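Local coordinates for fructosamine deglycase FrlB (Bacillus subtilis, PDB 3EUA), which catalyses the conversion of a range of fructosamine 6-phosphates to glucose 6-phosphate and a free amino acid, at residues A[62-67]-A[95-100]; A[77-82]-A[139-144]; A[227-232]-A[260-265]. All blocks are in the same frame, centred on the assembly; numbering follows the deposited sequence.

Contact 1 of 3, residues A[62-67]-A[95-100]; sequences NEFIQR and AFARGK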
# COMPACT_ATOMS: atom_id res chain seq x y z
N ASN A 62 13.04 -5.18 2.11
CA ASN A 62 14.07 -4.22 2.48
C ASN A 62 13.45 -3.07 3.28
O ASN A 62 14.11 -2.50 4.15
CB ASN A 62 14.84 -3.73 1.24
CG ASN A 62 16.33 -3.77 1.46
OD1 ASN A 62 16.79 -4.25 2.49
ND2 ASN A 62 17.11 -3.31 0.47
N GLU A 63 12.18 -2.76 3.01
CA GLU A 63 11.44 -1.77 3.79
C GLU A 63 11.34 -2.30 5.23
O GLU A 63 11.56 -1.58 6.15
CB GLU A 63 10.05 -1.53 3.20
CG GLU A 63 9.17 -0.55 4.00
CD GLU A 63 9.61 0.92 3.95
OE1 GLU A 63 10.02 1.41 2.86
OE2 GLU A 63 9.49 1.62 5.00
N PHE A 64 10.98 -3.57 5.41
CA PHE A 64 10.90 -4.20 6.74
C PHE A 64 12.16 -4.04 7.56
O PHE A 64 12.13 -3.64 8.72
CB PHE A 64 10.54 -5.70 6.56
CG PHE A 64 10.64 -6.54 7.81
CD1 PHE A 64 9.67 -6.45 8.81
CD2 PHE A 64 11.67 -7.46 7.96
CE1 PHE A 64 9.74 -7.23 9.92
CE2 PHE A 64 11.73 -8.28 9.07
CZ PHE A 64 10.76 -8.16 10.06
N ILE A 65 13.29 -4.35 6.95
CA ILE A 65 14.58 -4.27 7.64
C ILE A 65 14.93 -2.85 8.04
O ILE A 65 15.32 -2.60 9.20
CB ILE A 65 15.72 -4.79 6.73
CG1 ILE A 65 15.55 -6.30 6.44
CG2 ILE A 65 17.10 -4.48 7.36
CD1 ILE A 65 16.34 -6.78 5.19
N GLN A 66 14.80 -1.93 7.10
CA GLN A 66 15.16 -0.53 7.34
C GLN A 66 14.20 0.20 8.23
O GLN A 66 14.63 1.00 9.08
CB GLN A 66 15.36 0.26 6.01
CG GLN A 66 16.56 -0.24 5.13
CD GLN A 66 17.86 -0.35 5.91
OE1 GLN A 66 18.44 -1.44 6.02
NE2 GLN A 66 18.28 0.75 6.52
N ARG A 67 12.90 -0.02 8.04
CA ARG A 67 11.89 0.59 8.91
C ARG A 67 12.07 0.05 10.34
O ARG A 67 11.79 0.76 11.32
CB ARG A 67 10.50 0.34 8.39
CG ARG A 67 9.35 1.02 9.18
CD ARG A 67 8.03 0.61 8.56
NE ARG A 67 7.81 1.20 7.23
CZ ARG A 67 6.77 1.97 6.89
NH1 ARG A 67 5.74 2.18 7.73
NH2 ARG A 67 6.69 2.44 5.65
N ALA A 95 16.96 -13.46 8.45
CA ALA A 95 18.06 -13.42 9.42
C ALA A 95 17.85 -12.29 10.42
O ALA A 95 18.05 -12.47 11.63
CB ALA A 95 19.41 -13.26 8.71
N PHE A 96 17.43 -11.14 9.92
CA PHE A 96 17.15 -9.98 10.74
C PHE A 96 16.08 -10.26 11.80
O PHE A 96 16.29 -9.95 12.98
CB PHE A 96 16.71 -8.82 9.84
CG PHE A 96 16.34 -7.58 10.57
CD1 PHE A 96 17.32 -6.79 11.15
CD2 PHE A 96 15.03 -7.19 10.66
CE1 PHE A 96 16.98 -5.64 11.81
CE2 PHE A 96 14.71 -6.03 11.33
CZ PHE A 96 15.67 -5.28 11.89
N ALA A 97 14.95 -10.82 11.37
CA ALA A 97 13.84 -11.15 12.27
C ALA A 97 14.25 -12.22 13.26
O ALA A 97 13.99 -12.08 14.45
CB ALA A 97 12.62 -11.61 11.46
N ARG A 98 14.94 -13.26 12.79
CA ARG A 98 15.37 -14.33 13.69
C ARG A 98 16.35 -13.79 14.74
O ARG A 98 16.27 -14.17 15.90
CB ARG A 98 15.97 -15.49 12.92
CG ARG A 98 16.12 -16.76 13.74
CD ARG A 98 16.33 -17.98 12.83
NE ARG A 98 16.37 -19.23 13.60
CZ ARG A 98 16.59 -20.44 13.09
NH1 ARG A 98 16.79 -20.61 11.78
NH2 ARG A 98 16.60 -21.50 13.89
N GLY A 99 17.24 -12.89 14.33
CA GLY A 99 18.22 -12.27 15.24
C GLY A 99 17.55 -11.47 16.35
O GLY A 99 18.11 -11.34 17.42
N LYS A 100 16.35 -10.95 16.07
CA LYS A 100 15.53 -10.22 17.05
C LYS A 100 14.67 -11.15 17.94
O LYS A 100 13.88 -10.66 18.75
CB LYS A 100 14.56 -9.26 16.38
CG LYS A 100 15.11 -8.15 15.51
CD LYS A 100 15.55 -6.96 16.25
CE LYS A 100 15.84 -5.85 15.29
NZ LYS A 100 16.25 -4.61 15.99
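Phe-64 and Phe-96 each carry CG anti to the backbone N (chi1 170° and 178°), and these torsions lead both rings into the seam between helices 61-67 and 88-99. The helices lie on one side of the parallel sheet in the first SIS domain, an alpha/beta sandwich; their local axes approach to 10.8 Å. The rings form an offset edge-to-face (T-shaped) pair with planes at 89°: the edge of Phe-96 is turned to the face of Phe-64, CD2 of Phe-96 lying 3.8 Å from CE2 of Phe-64. Ala-97 CB sits at the edge of the Phe-64 ring, and the Phe-96 ring meets Phe-64 at its edge and Ile-65 CA over one face. Leu-72 touches both rings from the loop after helix 61-67. On helix 61-67, Arg-67 grips Glu-63 side-on, two nitrogens donating to OE2: NE on the anti side, close to the carboxylate plane, NH2 from above it. Glu-63 OE1 bonds His-228 of the second subunit and Arg-67 NH1 pairs with Asp-48 of that subunit, so the pair lies at the interface with it. Back in the seam, Phe-96 CZ comes within 3.8 Å of the backbone O of Ile-65.

Contact 2 of 3, residues A[77-82]-A[139-144]; sequences LVILCS and GVLYQI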
# COMPACT_ATOMS: atom_id res chain seq x y z
N LEU A 77 5.78 -13.23 14.91
CA LEU A 77 5.81 -14.29 13.93
C LEU A 77 6.07 -13.57 12.62
O LEU A 77 5.35 -12.59 12.30
CB LEU A 77 4.46 -14.95 13.82
CG LEU A 77 4.26 -15.99 12.72
CD1 LEU A 77 5.28 -17.09 12.86
CD2 LEU A 77 2.81 -16.54 12.75
N VAL A 78 7.09 -13.99 11.86
CA VAL A 78 7.39 -13.37 10.57
C VAL A 78 7.23 -14.45 9.50
O VAL A 78 7.84 -15.50 9.59
CB VAL A 78 8.76 -12.70 10.57
CG1 VAL A 78 9.07 -12.05 9.23
CG2 VAL A 78 8.83 -11.63 11.68
N ILE A 79 6.37 -14.20 8.53
CA ILE A 79 6.12 -15.13 7.46
C ILE A 79 6.78 -14.54 6.22
O ILE A 79 6.44 -13.41 5.83
CB ILE A 79 4.61 -15.31 7.20
CG1 ILE A 79 3.90 -15.88 8.42
CG2 ILE A 79 4.40 -16.26 5.99
CD1 ILE A 79 2.41 -15.93 8.30
N LEU A 80 7.72 -15.29 5.65
CA LEU A 80 8.45 -14.85 4.46
C LEU A 80 8.21 -15.78 3.27
O LEU A 80 7.85 -16.95 3.42
CB LEU A 80 9.96 -14.72 4.75
CG LEU A 80 10.31 -13.90 6.00
CD1 LEU A 80 10.70 -14.81 7.20
CD2 LEU A 80 11.41 -12.94 5.67
N CYS A 81 8.40 -15.23 2.07
CA CYS A 81 8.24 -16.02 0.87
C CYS A 81 9.20 -15.56 -0.22
O CYS A 81 9.41 -14.36 -0.41
CB CYS A 81 6.81 -15.92 0.36
SG CYS A 81 6.55 -16.96 -1.08
N SER A 82 9.79 -16.53 -0.90
CA SER A 82 10.68 -16.32 -2.04
C SER A 82 10.63 -17.59 -2.86
O SER A 82 10.96 -18.65 -2.35
CB SER A 82 12.13 -16.09 -1.61
OG SER A 82 12.98 -16.01 -2.76
N GLY A 139 -2.00 -21.42 -1.49
CA GLY A 139 -2.58 -22.51 -0.68
C GLY A 139 -1.85 -22.71 0.61
O GLY A 139 -2.46 -22.72 1.68
N VAL A 140 -0.54 -22.85 0.51
CA VAL A 140 0.33 -23.09 1.66
C VAL A 140 0.29 -21.91 2.61
O VAL A 140 0.28 -22.09 3.81
CB VAL A 140 1.80 -23.41 1.20
CG1 VAL A 140 2.80 -23.30 2.35
CG2 VAL A 140 1.88 -24.81 0.52
N LEU A 141 0.24 -20.71 2.06
CA LEU A 141 0.17 -19.49 2.88
C LEU A 141 -1.09 -19.51 3.73
O LEU A 141 -1.05 -19.20 4.93
CB LEU A 141 0.23 -18.24 2.00
CG LEU A 141 0.09 -16.88 2.70
CD1 LEU A 141 0.93 -16.83 3.96
CD2 LEU A 141 0.50 -15.76 1.71
N TYR A 142 -2.22 -19.84 3.13
CA TYR A 142 -3.45 -19.95 3.90
C TYR A 142 -3.44 -21.10 4.93
O TYR A 142 -4.04 -21.00 5.99
CB TYR A 142 -4.70 -20.03 3.00
CG TYR A 142 -5.28 -18.71 2.53
CD1 TYR A 142 -4.93 -17.48 3.13
CD2 TYR A 142 -6.38 -18.70 1.67
CE1 TYR A 142 -5.55 -16.28 2.74
CE2 TYR A 142 -7.02 -17.50 1.28
CZ TYR A 142 -6.59 -16.30 1.81
OH TYR A 142 -7.20 -15.15 1.45
N GLN A 143 -2.80 -22.22 4.62
CA GLN A 143 -2.67 -23.28 5.63
C GLN A 143 -1.99 -22.71 6.89
O GLN A 143 -2.44 -22.93 8.03
CB GLN A 143 -1.85 -24.45 5.08
CG GLN A 143 -2.46 -25.21 3.90
CD GLN A 143 -1.51 -26.27 3.35
OE1 GLN A 143 -0.79 -26.91 4.10
NE2 GLN A 143 -1.53 -26.48 2.03
N ILE A 144 -0.92 -21.95 6.67
CA ILE A 144 -0.18 -21.30 7.75
C ILE A 144 -1.04 -20.26 8.49
O ILE A 144 -1.12 -20.24 9.73
CB ILE A 144 1.09 -20.58 7.23
CG1 ILE A 144 2.05 -21.60 6.56
CG2 ILE A 144 1.79 -19.84 8.37
CD1 ILE A 144 3.32 -21.01 5.84
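Strand 76-82, the middle strand of the five-stranded parallel sheet, meets helix 137-153 here in a fully apolar contact. Ile-79 is the one residue of 77-82 that touches 139-144, and it does so with two branches; its CA stands 8.7 Å from the CA of Leu-141, the nearest such pair. Its CG2 meets Leu-141 CD1 at 4.1 Å, and its CD1, at the end of the longer branch, meets Ile-144 CG2 at 4.0 Å. The torsions divide the work: with chi1 at -62°, CG1 lies anti to the carbonyl carbon and CG2 anti to the backbone N, and chi2 (173°) extends CG1 so that CD1 reaches Ile-144. Ile-144 has nearly the same conformation but runs the other way, so the two isoleucines slide past each other in opposite directions, whereas Leu-141 reaches the strand obliquely with one methyl. Leu-141 and Ile-144 are three positions apart on the helix; Ile-144 points at the strand, while Leu-141 comes near it only with its end, CD1.

This is the helix-on-sheet packing of the SIS fold, a three-layered alpha/beta/alpha sandwich in which helices cover both faces of a parallel sheet. The side chains of the strand alternate accordingly: Ile-79 points to helix 137-153, while its neighbour Val-78 faces the other helical layer. Backbone bonds join Leu-77 and Ile-79 to strand 27-32 and Val-78 to strand 103-108, which fixes the strand from both flanks. The apolar layer continues beyond the two segments, for Ile-79 lies beside Phe-30, Leu-141 touches Met-107 and Met-40, and Ile-144 also rests on Ile-105.

Contact 3 of 3, residues A[227-232]-A[260-265]; sequences IHAGEY and ERALTF
Ala-229, which follows His-228 of strand 226-228, starts the contact by setting its CB 4.2 Å from Ala-262 CB on helix 256-269. This is the second SIS domain, where the segment following an outermost strand of a four-stranded parallel sheet packs against a helix covering that sheet. The two alanines let the backbones come near, with CA atoms 5.9 Å apart. Residues 229-232 take helical backbone angles, and Tyr-232 N bonds His-228 O; Glu-231 N makes a weak bond to His-228 ND1, and the Glu-231 carboxylate reaches Ser-60 and Tyr-209 of the second subunit. Tyr-232 then sends its ring back to the helix, CG anti to the backbone N (chi1 -175°). Its CD2 touches Ala-262 CB at 4.0 Å, and farther out CE2 meets Phe-265 CD2 at 3.7 Å. The two side chains cross obliquely, with ring planes at 81° and centroids 5.9 Å apart. The phenol end is hydrogen-bonded to Ser-266 OG, which also bonds Ala-262 O, so one serine ties the ring to the helix backbone. An alanine in place of this tyrosine is likely to open a gap beside Ala-262 and Phe-265 and leave Ser-266 without its phenol partner. At the far end of the ring, Tyr-232 OH lies at the edge of the Phe-265 ring, near its plane, 3.7 Å from CD2.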
# COMPACT_ATOMS: atom_id res chain seq x y z
N ILE A 227 -4.90 0.53 -9.11
CA ILE A 227 -5.68 1.51 -8.37
C ILE A 227 -6.56 0.83 -7.32
O ILE A 227 -7.26 -0.09 -7.63
CB ILE A 227 -6.63 2.34 -9.30
CG1 ILE A 227 -5.87 2.90 -10.51
CG2 ILE A 227 -7.34 3.47 -8.51
CD1 ILE A 227 -4.70 3.68 -10.14
N HIS A 228 -6.55 1.30 -6.10
CA HIS A 228 -7.45 0.76 -5.10
C HIS A 228 -8.86 1.31 -5.44
O HIS A 228 -9.05 2.52 -5.69
CB HIS A 228 -7.00 1.09 -3.68
CG HIS A 228 -7.96 0.62 -2.63
ND1 HIS A 228 -9.08 1.34 -2.28
CD2 HIS A 228 -7.98 -0.50 -1.88
CE1 HIS A 228 -9.74 0.69 -1.36
NE2 HIS A 228 -9.12 -0.45 -1.12
N ALA A 229 -9.84 0.42 -5.50
CA ALA A 229 -11.22 0.80 -5.90
C ALA A 229 -11.87 1.91 -5.09
O ALA A 229 -12.72 2.65 -5.62
CB ALA A 229 -12.12 -0.40 -5.93
N GLY A 230 -11.52 2.03 -3.82
CA GLY A 230 -12.03 3.15 -2.98
C GLY A 230 -11.32 4.47 -3.36
O GLY A 230 -11.96 5.49 -3.66
N GLU A 231 -9.99 4.42 -3.38
CA GLU A 231 -9.13 5.56 -3.72
C GLU A 231 -9.43 6.21 -5.09
O GLU A 231 -9.24 7.42 -5.27
CB GLU A 231 -7.66 5.11 -3.66
CG GLU A 231 -7.09 4.81 -2.24
CD GLU A 231 -6.96 6.06 -1.39
OE1 GLU A 231 -5.84 6.64 -1.40
OE2 GLU A 231 -7.97 6.53 -0.81
N TYR A 232 -9.85 5.37 -6.04
CA TYR A 232 -10.23 5.73 -7.41
C TYR A 232 -11.04 7.01 -7.50
O TYR A 232 -10.73 7.89 -8.29
CB TYR A 232 -11.10 4.60 -7.97
CG TYR A 232 -11.55 4.67 -9.44
CD1 TYR A 232 -10.60 4.72 -10.47
CD2 TYR A 232 -12.89 4.58 -9.79
CE1 TYR A 232 -10.96 4.72 -11.80
CE2 TYR A 232 -13.26 4.56 -11.14
CZ TYR A 232 -12.29 4.63 -12.13
OH TYR A 232 -12.63 4.62 -13.48
N GLU A 260 -17.84 -2.63 -7.18
CA GLU A 260 -19.08 -2.40 -7.93
C GLU A 260 -19.27 -0.92 -8.28
O GLU A 260 -19.65 -0.59 -9.39
CB GLU A 260 -20.28 -2.87 -7.09
CG GLU A 260 -20.29 -4.40 -6.85
CD GLU A 260 -21.45 -4.90 -5.95
OE1 GLU A 260 -21.92 -4.19 -5.03
OE2 GLU A 260 -21.86 -6.04 -6.16
N ARG A 261 -18.97 -0.03 -7.34
CA ARG A 261 -19.12 1.40 -7.58
C ARG A 261 -18.13 1.85 -8.66
O ARG A 261 -18.50 2.61 -9.57
CB ARG A 261 -18.93 2.18 -6.27
CG ARG A 261 -19.15 3.64 -6.36
CD ARG A 261 -18.63 4.33 -5.15
NE ARG A 261 -18.83 5.77 -5.23
CZ ARG A 261 -18.25 6.64 -4.40
NH1 ARG A 261 -17.45 6.23 -3.43
NH2 ARG A 261 -18.46 7.94 -4.55
N ALA A 262 -16.90 1.38 -8.56
CA ALA A 262 -15.82 1.69 -9.51
C ALA A 262 -16.17 1.22 -10.92
O ALA A 262 -15.99 1.94 -11.90
CB ALA A 262 -14.53 1.06 -9.02
N LEU A 263 -16.70 0.00 -11.02
CA LEU A 263 -17.10 -0.56 -12.31
C LEU A 263 -18.21 0.26 -12.93
O LEU A 263 -18.17 0.57 -14.13
CB LEU A 263 -17.58 -2.01 -12.14
CG LEU A 263 -18.07 -2.70 -13.43
CD1 LEU A 263 -17.01 -2.67 -14.56
CD2 LEU A 263 -18.55 -4.15 -13.12
N THR A 264 -19.21 0.58 -12.12
CA THR A 264 -20.34 1.37 -12.60
C THR A 264 -19.86 2.66 -13.28
O THR A 264 -20.28 2.97 -14.40
CB THR A 264 -21.35 1.70 -11.45
OG1 THR A 264 -21.91 0.48 -10.94
CG2 THR A 264 -22.48 2.57 -11.93
N PHE A 265 -18.99 3.40 -12.59
CA PHE A 265 -18.48 4.64 -13.14
C PHE A 265 -17.70 4.39 -14.42
O PHE A 265 -17.94 5.05 -15.42
CB PHE A 265 -17.58 5.32 -12.11
CG PHE A 265 -16.98 6.59 -12.60
CD1 PHE A 265 -17.70 7.77 -12.53
CD2 PHE A 265 -15.68 6.62 -13.10
CE1 PHE A 265 -17.16 8.94 -12.96
CE2 PHE A 265 -15.12 7.80 -13.56
CZ PHE A 265 -15.86 8.96 -13.48

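In the fold
From the N terminus, helix 61-67 opens contact 1 and strand 76-82 then opens contact 2. Helix 88-99 closes contact 1 across 27 intervening residues; helix 137-153 closes contact 2 across 56. The two therefore cross along the chain, and in space they touch: Val-78 CG2 lies 3.8 Å from Ala-97 CB, so strand 76-82 links the helices on one face of the first SIS sheet to helix 137-153 on the other. Contact 3 follows in series within the second SIS domain, closing its own 27-residue loop; its nearest atoms are about 15 Å from either of the others. Contacts 1 and 3 both reach the second subunit, whereas no second chain of this assembly touches contact 2.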